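Local coordinates for protein MgGH51 (Meripilus giganteus, PDB 6ZPV) that probably hydrolyses terminal, non-reducing alpha-L-arabinofuranosyl residues from arabinose-containing polysaccharides, as a fungal family GH51 alpha-L-arabinofuranosidase (EC 3.2.1.55), at residues Y18-E23 / M220-F225; T424-E429 / V474-Y479. All blocks are in the same frame, centred on the assembly; numbering follows the deposited sequence. Where two conformers were deposited one is given.

Contact 1: residues Y18-E23 / M220-F225; sequences YGLMFE and MGPSFF
L20 and F225 pair in parallel register with their CA atoms 4.8 Å apart, and the strand bond runs from L20 N to F224 O at 2.9 Å. S223 grips the carbonyl oxygen of Y18 twice. Its backbone N reaches Y18 O at 2.9 Å, in the carbonyl plane. S223 OG meets the same Y18 O at 2.8 Å but from above, 51° out of that plane. The second bond depends on the serine torsion: with OG held between its own backbone N and carbonyl carbon (chi1 63°), the hydroxyl turns to the same oxygen as the N-H.

The F224 ring lies with one face over G19, whose CA is 3.4 Å from the centroid of the F224 ring, a CH-pi contact. A beta carbon built on G19 would fall only 2.3 Å from F224 CD2, so this closeness relies on the missing side chain. F224 extends on to A476 and S478, whereas L20 and F225 share the other face of the sheet. There L20 spreads its side chain: its branch point CG packs on P222 CB at 3.6 Å, while CD1 approaches the F225 ring. F22 and F225 point the same way; F22 CB touches F225 CZ at 3.3 Å, while their planes, 21° apart, are slid until the rings barely overlap. F225 continues to F278 of helix 271-281. Parallel strands with one face lined by helices and the other turned inward are the mark of the (beta/alpha)8 barrel, whose first two strands meet here.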
ATOM      1  N   TYR A  18       1.604 -15.226   4.117  1.00 10.61           N
ATOM      2  CA  TYR A  18       0.635 -14.257   3.600  1.00 11.17           C
ATOM      3  C   TYR A  18       1.010 -12.837   3.975  1.00 10.76           C
ATOM      4  O   TYR A  18       1.219 -12.576   5.189  1.00 11.76           O
ATOM      5  CB  TYR A  18      -0.796 -14.572   4.049  1.00 11.68           C
ATOM      6  CG  TYR A  18      -1.236 -15.972   3.681  1.00 11.42           C
ATOM      7  CD1 TYR A  18      -1.537 -16.292   2.365  1.00 11.21           C
ATOM      8  CD2 TYR A  18      -1.306 -16.972   4.618  1.00 11.64           C
ATOM      9  CE1 TYR A  18      -1.902 -17.598   2.008  1.00 12.12           C
ATOM     10  CE2 TYR A  18      -1.673 -18.267   4.272  1.00 11.47           C
ATOM     11  CZ  TYR A  18      -1.956 -18.590   2.972  1.00 11.86           C
ATOM     12  OH  TYR A  18      -2.343 -19.857   2.594  1.00 12.93           O
ATOM     13  N   GLY A  19       1.028 -11.917   3.039  1.00 11.01           N
ATOM     14  CA  GLY A  19       1.352 -10.511   3.351  1.00 10.68           C
ATOM     15  C   GLY A  19       0.861  -9.582   2.293  1.00 10.60           C
ATOM     16  O   GLY A  19       0.036  -9.972   1.450  1.00 11.24           O
ATOM     17  N   LEU A  20       1.375  -8.363   2.296  1.00 10.07           N
ATOM     18  CA  LEU A  20       0.886  -7.268   1.465  1.00 10.51           C
ATOM     19  C   LEU A  20       1.955  -6.772   0.505  1.00 10.55           C
ATOM     20  O   LEU A  20       3.166  -6.793   0.816  1.00 10.83           O
ATOM     21  CB  LEU A  20       0.472  -6.090   2.355  1.00 11.28           C
ATOM     22  CG  LEU A  20      -0.497  -6.402   3.482  1.00 12.36           C
ATOM     23  CD1 LEU A  20      -0.875  -5.117   4.191  1.00 14.32           C
ATOM     24  CD2 LEU A  20      -1.729  -7.144   3.019  1.00 14.08           C
ATOM     25  N   MET A  21       1.501  -6.300  -0.655  1.00  9.92           N
ATOM     26  CA  MET A  21       2.353  -5.648  -1.656  1.00 10.10           C
ATOM     27  C   MET A  21       1.950  -4.204  -1.841  1.00  9.49           C
ATOM     28  O   MET A  21       0.792  -3.920  -2.165  1.00 10.47           O
ATOM     29  CB  MET A  21       2.318  -6.377  -3.000  1.00 10.95           C
ATOM     30  CG  MET A  21       3.227  -5.806  -4.063  1.00 11.92           C
ATOM     31  SD  MET A  21       2.521  -4.399  -4.961  0.87 10.21           S
ATOM     32  CE  MET A  21       3.889  -3.794  -5.899  1.00 17.90           C
ATOM     33  N   PHE A  22       2.895  -3.269  -1.618  1.00 10.18           N
ATOM     34  CA  PHE A  22       2.588  -1.844  -1.691  1.00 10.42           C
ATOM     35  C   PHE A  22       3.538  -1.120  -2.651  1.00 10.57           C
ATOM     36  O   PHE A  22       4.762  -1.222  -2.565  1.00 11.46           O
ATOM     37  CB  PHE A  22       2.685  -1.217  -0.291  1.00 10.83           C
ATOM     38  CG  PHE A  22       2.195   0.233  -0.296  1.00 10.88           C
ATOM     39  CD1 PHE A  22       3.051   1.286  -0.560  1.00 10.68           C
ATOM     40  CD2 PHE A  22       0.876   0.531  -0.065  1.00 12.12           C
ATOM     41  CE1 PHE A  22       2.573   2.589  -0.614  1.00 11.26           C
ATOM     42  CE2 PHE A  22       0.388   1.838  -0.124  1.00 12.38           C
ATOM     43  CZ  PHE A  22       1.255   2.866  -0.382  1.00 12.21           C
ATOM     44  N   GLU A  23       2.927  -0.269  -3.465  1.00 10.04           N
ATOM     45  CA  GLU A  23       3.586   0.874  -4.078  1.00 10.20           C
ATOM     46  C   GLU A  23       2.528   1.977  -4.087  1.00 10.01           C
ATOM     47  O   GLU A  23       1.338   1.667  -3.983  1.00 10.57           O
ATOM     48  CB  GLU A  23       4.044   0.552  -5.503  1.00 10.42           C
ATOM     49  CG  GLU A  23       2.885   0.453  -6.501  1.00 11.40           C
ATOM     50  CD  GLU A  23       3.351   0.006  -7.891  1.00 11.17           C
ATOM     51  OE1 GLU A  23       4.198   0.709  -8.507  1.00 11.29           O
ATOM     52  OE2 GLU A  23       2.853  -1.052  -8.326  1.00 13.92           O
ATOM     53  N   MET A 220      -6.469  -7.906   8.047  0.65 17.91           N
ATOM     54  CA  MET A 220      -6.209  -9.007   7.126  0.65 18.35           C
ATOM     55  C   MET A 220      -5.274 -10.032   7.767  0.65 17.13           C
ATOM     56  O   MET A 220      -5.235 -11.127   7.279  0.65 21.31           O
ATOM     57  CB  MET A 220      -5.701  -8.466   5.789  0.65 21.23           C
ATOM     58  CG  MET A 220      -6.042  -9.339   4.590  0.65 21.73           C
ATOM     59  SD  MET A 220      -4.867  -9.088   3.230  0.58 21.82           S
ATOM     60  CE  MET A 220      -5.297  -7.358   3.155  0.65 26.34           C
ATOM     61  N   GLY A 221      -4.567  -9.711   8.847  1.00 15.74           N
ATOM     62  CA  GLY A 221      -3.506 -10.522   9.442  1.00 18.04           C
ATOM     63  C   GLY A 221      -2.286 -10.750   8.590  1.00 13.87           C
ATOM     64  O   GLY A 221      -1.685 -11.824   8.637  1.00 15.86           O
ATOM     65  N   PRO A 222      -1.764  -9.709   7.926  1.00 12.27           N
ATOM     66  CA  PRO A 222      -0.555  -9.888   7.114  1.00 11.80           C
ATOM     67  C   PRO A 222       0.679 -10.084   7.983  1.00 11.65           C
ATOM     68  O   PRO A 222       0.801  -9.488   9.059  1.00 12.96           O
ATOM     69  CB  PRO A 222      -0.441  -8.599   6.343  1.00 12.77           C
ATOM     70  CG  PRO A 222      -1.066  -7.582   7.268  1.00 13.08           C
ATOM     71  CD  PRO A 222      -2.229  -8.313   7.942  1.00 13.38           C
ATOM     72  N   SER A 223       1.654 -10.777   7.428  1.00 11.41           N
ATOM     73  CA  SER A 223       2.931 -11.025   8.117  1.00 11.19           C
ATOM     74  C   SER A 223       4.063 -10.163   7.551  1.00 11.01           C
ATOM     75  O   SER A 223       5.084  -9.991   8.238  1.00 12.17           O
ATOM     76  CB  SER A 223       3.369 -12.465   8.016  1.00 12.82           C
ATOM     77  OG  SER A 223       3.605 -12.832   6.666  1.00 16.04           O
ATOM     78  N   PHE A 224       3.928  -9.657   6.341  1.00 10.55           N
ATOM     79  CA  PHE A 224       4.993  -8.871   5.714  1.00 10.45           C
ATOM     80  C   PHE A 224       4.363  -7.795   4.859  1.00 10.29           C
ATOM     81  O   PHE A 224       3.185  -7.810   4.510  1.00 10.93           O
ATOM     82  CB  PHE A 224       5.916  -9.731   4.847  1.00 10.66           C
ATOM     83  CG  PHE A 224       5.290 -10.296   3.603  1.00 10.63           C
ATOM     84  CD1 PHE A 224       5.127  -9.520   2.446  1.00 10.50           C
ATOM     85  CD2 PHE A 224       4.783 -11.587   3.585  1.00 11.12           C
ATOM     86  CE1 PHE A 224       4.486  -9.982   1.335  1.00 10.53           C
ATOM     87  CE2 PHE A 224       4.158 -12.074   2.449  1.00 10.88           C
ATOM     88  CZ  PHE A 224       4.000 -11.283   1.335  1.00 10.82           C
ATOM     89  N   PHE A 225       5.204  -6.840   4.501  1.00 10.58           N
ATOM     90  CA  PHE A 225       4.837  -5.686   3.660  1.00 10.57           C
ATOM     91  C   PHE A 225       5.972  -5.460   2.658  1.00 10.31           C
ATOM     92  O   PHE A 225       7.088  -5.051   3.047  1.00 10.70           O
ATOM     93  CB  PHE A 225       4.603  -4.462   4.557  1.00 10.80           C
ATOM     94  CG  PHE A 225       3.943  -3.273   3.926  1.00 10.67           C
ATOM     95  CD1 PHE A 225       4.657  -2.335   3.187  1.00 10.93           C
ATOM     96  CD2 PHE A 225       2.614  -3.004   4.117  1.00 11.97           C
ATOM     97  CE1 PHE A 225       4.069  -1.157   2.748  1.00 11.85           C
ATOM     98  CE2 PHE A 225       2.019  -1.836   3.694  1.00 13.17           C
ATOM     99  CZ  PHE A 225       2.764  -0.891   3.003  1.00 12.60           C
TER

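Contact 2: residues T424-E429 / V474-Y479; sequences TYFEGE and VFAASY
F475 N bonds to Y425 O at 3.0 Å, opening a parallel ladder that continues with E427 N to A476 O and S478 N to E427 O; the strand axes come within 4.6 Å at 9°. The register slips by one residue between the Y425-V474 and F426-A476 pairs, a beta bulge with F475 as the extra residue. Packing is tight here. F426 CD1 presses on A476 CB at 3.5 Å, with CG anti to the backbone N (chi1 173°), which carries the ring over toward A476, while F475 CE1 reaches F426 CB at 3.7 Å. G428 CA lies over one face of the F426 ring. An alanine in place of F426 is likely to open a gap beside A476 and G428 and leave the F224 ring without this aromatic neighbour.

From E427-A477 onward the pairing slackens: CA spacing grows from 4.4 Å there to 5.3 Å at E429-Y479. S478 OG still holds G428 O at 2.9 Å, but E429 turns away to Y402. The arrangement is that of the last two strands of a (beta/alpha)8 barrel, here joined by a bulged parallel ladder.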
ATOM      1  N   THR A 424      13.778 -20.639  -2.304  1.00 13.88           N
ATOM      2  CA  THR A 424      12.421 -20.318  -1.920  1.00 13.59           C
ATOM      3  C   THR A 424      11.850 -19.270  -2.880  1.00 12.67           C
ATOM      4  O   THR A 424      12.571 -18.515  -3.516  1.00 13.68           O
ATOM      5  CB  THR A 424      12.347 -19.890  -0.456  1.00 15.72           C
ATOM      6  OG1 THR A 424      13.124 -18.715  -0.266  1.00 15.50           O
ATOM      7  CG2 THR A 424      12.748 -20.959   0.505  1.00 17.59           C
ATOM      8  N   TYR A 425      10.529 -19.222  -2.928  1.00 12.04           N
ATOM      9  CA  TYR A 425       9.778 -18.446  -3.915  1.00 11.63           C
ATOM     10  C   TYR A 425       8.809 -17.510  -3.230  1.00 11.85           C
ATOM     11  O   TYR A 425       8.082 -17.927  -2.290  1.00 12.21           O
ATOM     12  CB  TYR A 425       9.107 -19.371  -4.921  1.00 12.17           C
ATOM     13  CG  TYR A 425      10.102 -20.166  -5.733  1.00 12.75           C
ATOM     14  CD1 TYR A 425      10.685 -19.634  -6.870  1.00 12.73           C
ATOM     15  CD2 TYR A 425      10.603 -21.389  -5.311  1.00 12.85           C
ATOM     16  CE1 TYR A 425      11.663 -20.307  -7.575  1.00 13.81           C
ATOM     17  CE2 TYR A 425      11.604 -22.091  -5.994  1.00 13.59           C
ATOM     18  CZ  TYR A 425      12.134 -21.531  -7.147  1.00 14.16           C
ATOM     19  OH  TYR A 425      13.095 -22.169  -7.879  1.00 15.74           O
ATOM     20  N   PHE A 426       8.789 -16.291  -3.701  1.00 11.03           N
ATOM     21  CA  PHE A 426       7.888 -15.226  -3.213  1.00 11.21           C
ATOM     22  C   PHE A 426       6.924 -14.928  -4.357  1.00 11.11           C
ATOM     23  O   PHE A 426       7.354 -14.518  -5.444  1.00 11.50           O
ATOM     24  CB  PHE A 426       8.751 -13.993  -2.958  1.00 11.53           C
ATOM     25  CG  PHE A 426       8.056 -12.707  -2.593  1.00 10.71           C
ATOM     26  CD1 PHE A 426       6.840 -12.705  -1.972  1.00 10.52           C
ATOM     27  CD2 PHE A 426       8.678 -11.480  -2.836  1.00 11.58           C
ATOM     28  CE1 PHE A 426       6.235 -11.517  -1.573  1.00 10.72           C
ATOM     29  CE2 PHE A 426       8.095 -10.283  -2.432  1.00 11.76           C
ATOM     30  CZ  PHE A 426       6.872 -10.321  -1.780  1.00 11.38           C
ATOM     31  N   GLU A 427       5.615 -15.157  -4.171  1.00 10.89           N
ATOM     32  CA  GLU A 427       4.618 -14.771  -5.165  1.00 10.47           C
ATOM     33  C   GLU A 427       4.261 -13.309  -4.874  1.00 10.50           C
ATOM     34  O   GLU A 427       3.236 -13.026  -4.217  1.00 10.96           O
ATOM     35  CB  GLU A 427       3.413 -15.700  -5.111  1.00 10.49           C
ATOM     36  CG  GLU A 427       2.584 -15.630  -6.379  1.00 11.22           C
ATOM     37  CD  GLU A 427       3.042 -16.508  -7.521  1.00 11.85           C
ATOM     38  OE1 GLU A 427       3.967 -17.313  -7.367  1.00 13.31           O
ATOM     39  OE2 GLU A 427       2.415 -16.391  -8.645  1.00 13.98           O
ATOM     40  N   GLY A 428       5.156 -12.392  -5.286  1.00 10.50           N
ATOM     41  CA  GLY A 428       5.086 -11.022  -4.794  1.00 10.88           C
ATOM     42  C   GLY A 428       4.005 -10.169  -5.383  1.00 10.53           C
ATOM     43  O   GLY A 428       3.701  -9.092  -4.850  1.00 10.86           O
ATOM     44  N   GLU A 429       3.439 -10.599  -6.530  1.00  9.97           N
ATOM     45  CA  GLU A 429       2.247  -9.963  -7.088  1.00 10.74           C
ATOM     46  C   GLU A 429       1.440 -11.081  -7.750  1.00 11.08           C
ATOM     47  O   GLU A 429       1.953 -11.771  -8.641  1.00 11.47           O
ATOM     48  CB  GLU A 429       2.597  -8.940  -8.199  1.00 11.41           C
ATOM     49  CG  GLU A 429       3.454  -7.778  -7.706  1.00 11.45           C
ATOM     50  CD  GLU A 429       3.915  -6.793  -8.754  1.00 12.12           C
ATOM     51  OE1 GLU A 429       3.210  -6.648  -9.816  1.00 12.63           O
ATOM     52  OE2 GLU A 429       4.994  -6.190  -8.565  1.00 12.05           O
ATOM     53  N   VAL A 474       7.464 -22.154  -1.067  1.00 11.98           N
ATOM     54  CA  VAL A 474       6.812 -20.850  -1.172  1.00 11.29           C
ATOM     55  C   VAL A 474       6.823 -20.209   0.207  1.00 11.59           C
ATOM     56  O   VAL A 474       6.189 -20.759   1.135  1.00 13.24           O
ATOM     57  CB  VAL A 474       5.385 -20.951  -1.725  1.00 11.57           C
ATOM     58  CG1 VAL A 474       4.754 -19.543  -1.751  1.00 13.29           C
ATOM     59  CG2 VAL A 474       5.340 -21.595  -3.091  1.00 12.35           C
ATOM     60  N   PHE A 475       7.559 -19.115   0.386  1.00 11.05           N
ATOM     61  CA  PHE A 475       7.681 -18.518   1.705  1.00 11.24           C
ATOM     62  C   PHE A 475       6.782 -17.310   1.922  1.00 10.88           C
ATOM     63  O   PHE A 475       6.594 -16.908   3.085  1.00 11.64           O
ATOM     64  CB  PHE A 475       9.132 -18.167   2.084  1.00 11.59           C
ATOM     65  CG  PHE A 475       9.710 -16.929   1.482  1.00 11.63           C
ATOM     66  CD1 PHE A 475      10.172 -16.907   0.148  1.00 12.53           C
ATOM     67  CD2 PHE A 475       9.761 -15.742   2.181  1.00 12.76           C
ATOM     68  CE1 PHE A 475      10.742 -15.777  -0.402  1.00 13.89           C
ATOM     69  CE2 PHE A 475      10.350 -14.613   1.623  1.00 12.96           C
ATOM     70  CZ  PHE A 475      10.815 -14.633   0.324  1.00 13.80           C
ATOM     71  N   ALA A 476       6.238 -16.716   0.868  1.00 10.80           N
ATOM     72  CA  ALA A 476       5.518 -15.437   0.980  1.00 10.38           C
ATOM     73  C   ALA A 476       4.691 -15.257  -0.292  1.00 10.55           C
ATOM     74  O   ALA A 476       5.128 -15.654  -1.390  1.00 11.24           O
ATOM     75  CB  ALA A 476       6.536 -14.322   1.136  1.00 10.94           C
ATOM     76  N   ALA A 477       3.554 -14.593  -0.166  1.00 10.12           N
ATOM     77  CA  ALA A 477       2.627 -14.358  -1.280  1.00 10.10           C
ATOM     78  C   ALA A 477       1.797 -13.128  -0.971  1.00 10.22           C
ATOM     79  O   ALA A 477       1.243 -13.016   0.130  1.00 10.26           O
ATOM     80  CB  ALA A 477       1.767 -15.560  -1.482  1.00 10.70           C
ATOM     81  N   SER A 478       1.638 -12.250  -1.976  1.00 10.22           N
ATOM     82  CA  SER A 478       0.842 -11.028  -1.834  1.00  9.83           C
ATOM     83  C   SER A 478       0.086 -10.710  -3.116  1.00  9.99           C
ATOM     84  O   SER A 478       0.655 -10.684  -4.226  1.00 10.73           O
ATOM     85  CB  SER A 478       1.752  -9.841  -1.437  1.00  9.94           C
ATOM     86  OG  SER A 478       2.980  -9.805  -2.143  1.00 10.79           O
ATOM     87  N   TYR A 479      -1.197 -10.400  -2.946  1.00 10.05           N
ATOM     88  CA  TYR A 479      -2.051  -9.856  -4.023  1.00 10.06           C
ATOM     89  C   TYR A 479      -1.536  -8.474  -4.450  1.00  9.82           C
ATOM     90  O   TYR A 479      -0.981  -7.743  -3.616  1.00 10.65           O
ATOM     91  CB  TYR A 479      -3.492  -9.735  -3.484  1.00 10.76           C
ATOM     92  CG  TYR A 479      -4.569  -9.327  -4.464  1.00 10.47           C
ATOM     93  CD1 TYR A 479      -4.772  -8.027  -4.861  1.00 10.56           C
ATOM     94  CD2 TYR A 479      -5.418 -10.302  -4.986  1.00 10.49           C
ATOM     95  CE1 TYR A 479      -5.777  -7.651  -5.739  1.00 10.49           C
ATOM     96  CE2 TYR A 479      -6.444  -9.929  -5.840  1.00 10.82           C
ATOM     97  CZ  TYR A 479      -6.641  -8.617  -6.226  1.00 10.56           C
ATOM     98  OH  TYR A 479      -7.643  -8.210  -7.091  1.00 11.45           O
TER

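In the fold
Contacts 1 and 2, with centres about 10 Å apart, meet where the barrel closes. G19 N lies 3.1 Å from A477 O, a probable hydrogen bond joining the first strand to the last. Alongside this seam M21 CG packs 3.4 Å from G428 O, and inside the barrel the rings of F224 and F426 meet with planes at about 85°. A salt bridge runs from E429 in contact 2 to R226, the residue directly after contact 1. The E429 side chain is about 3 Å from a bound glycerol; though probably from the crystallisation liquor, it may mark a pocket, consistent with the usual active-site position at the C-terminal ends of the strands in such barrels.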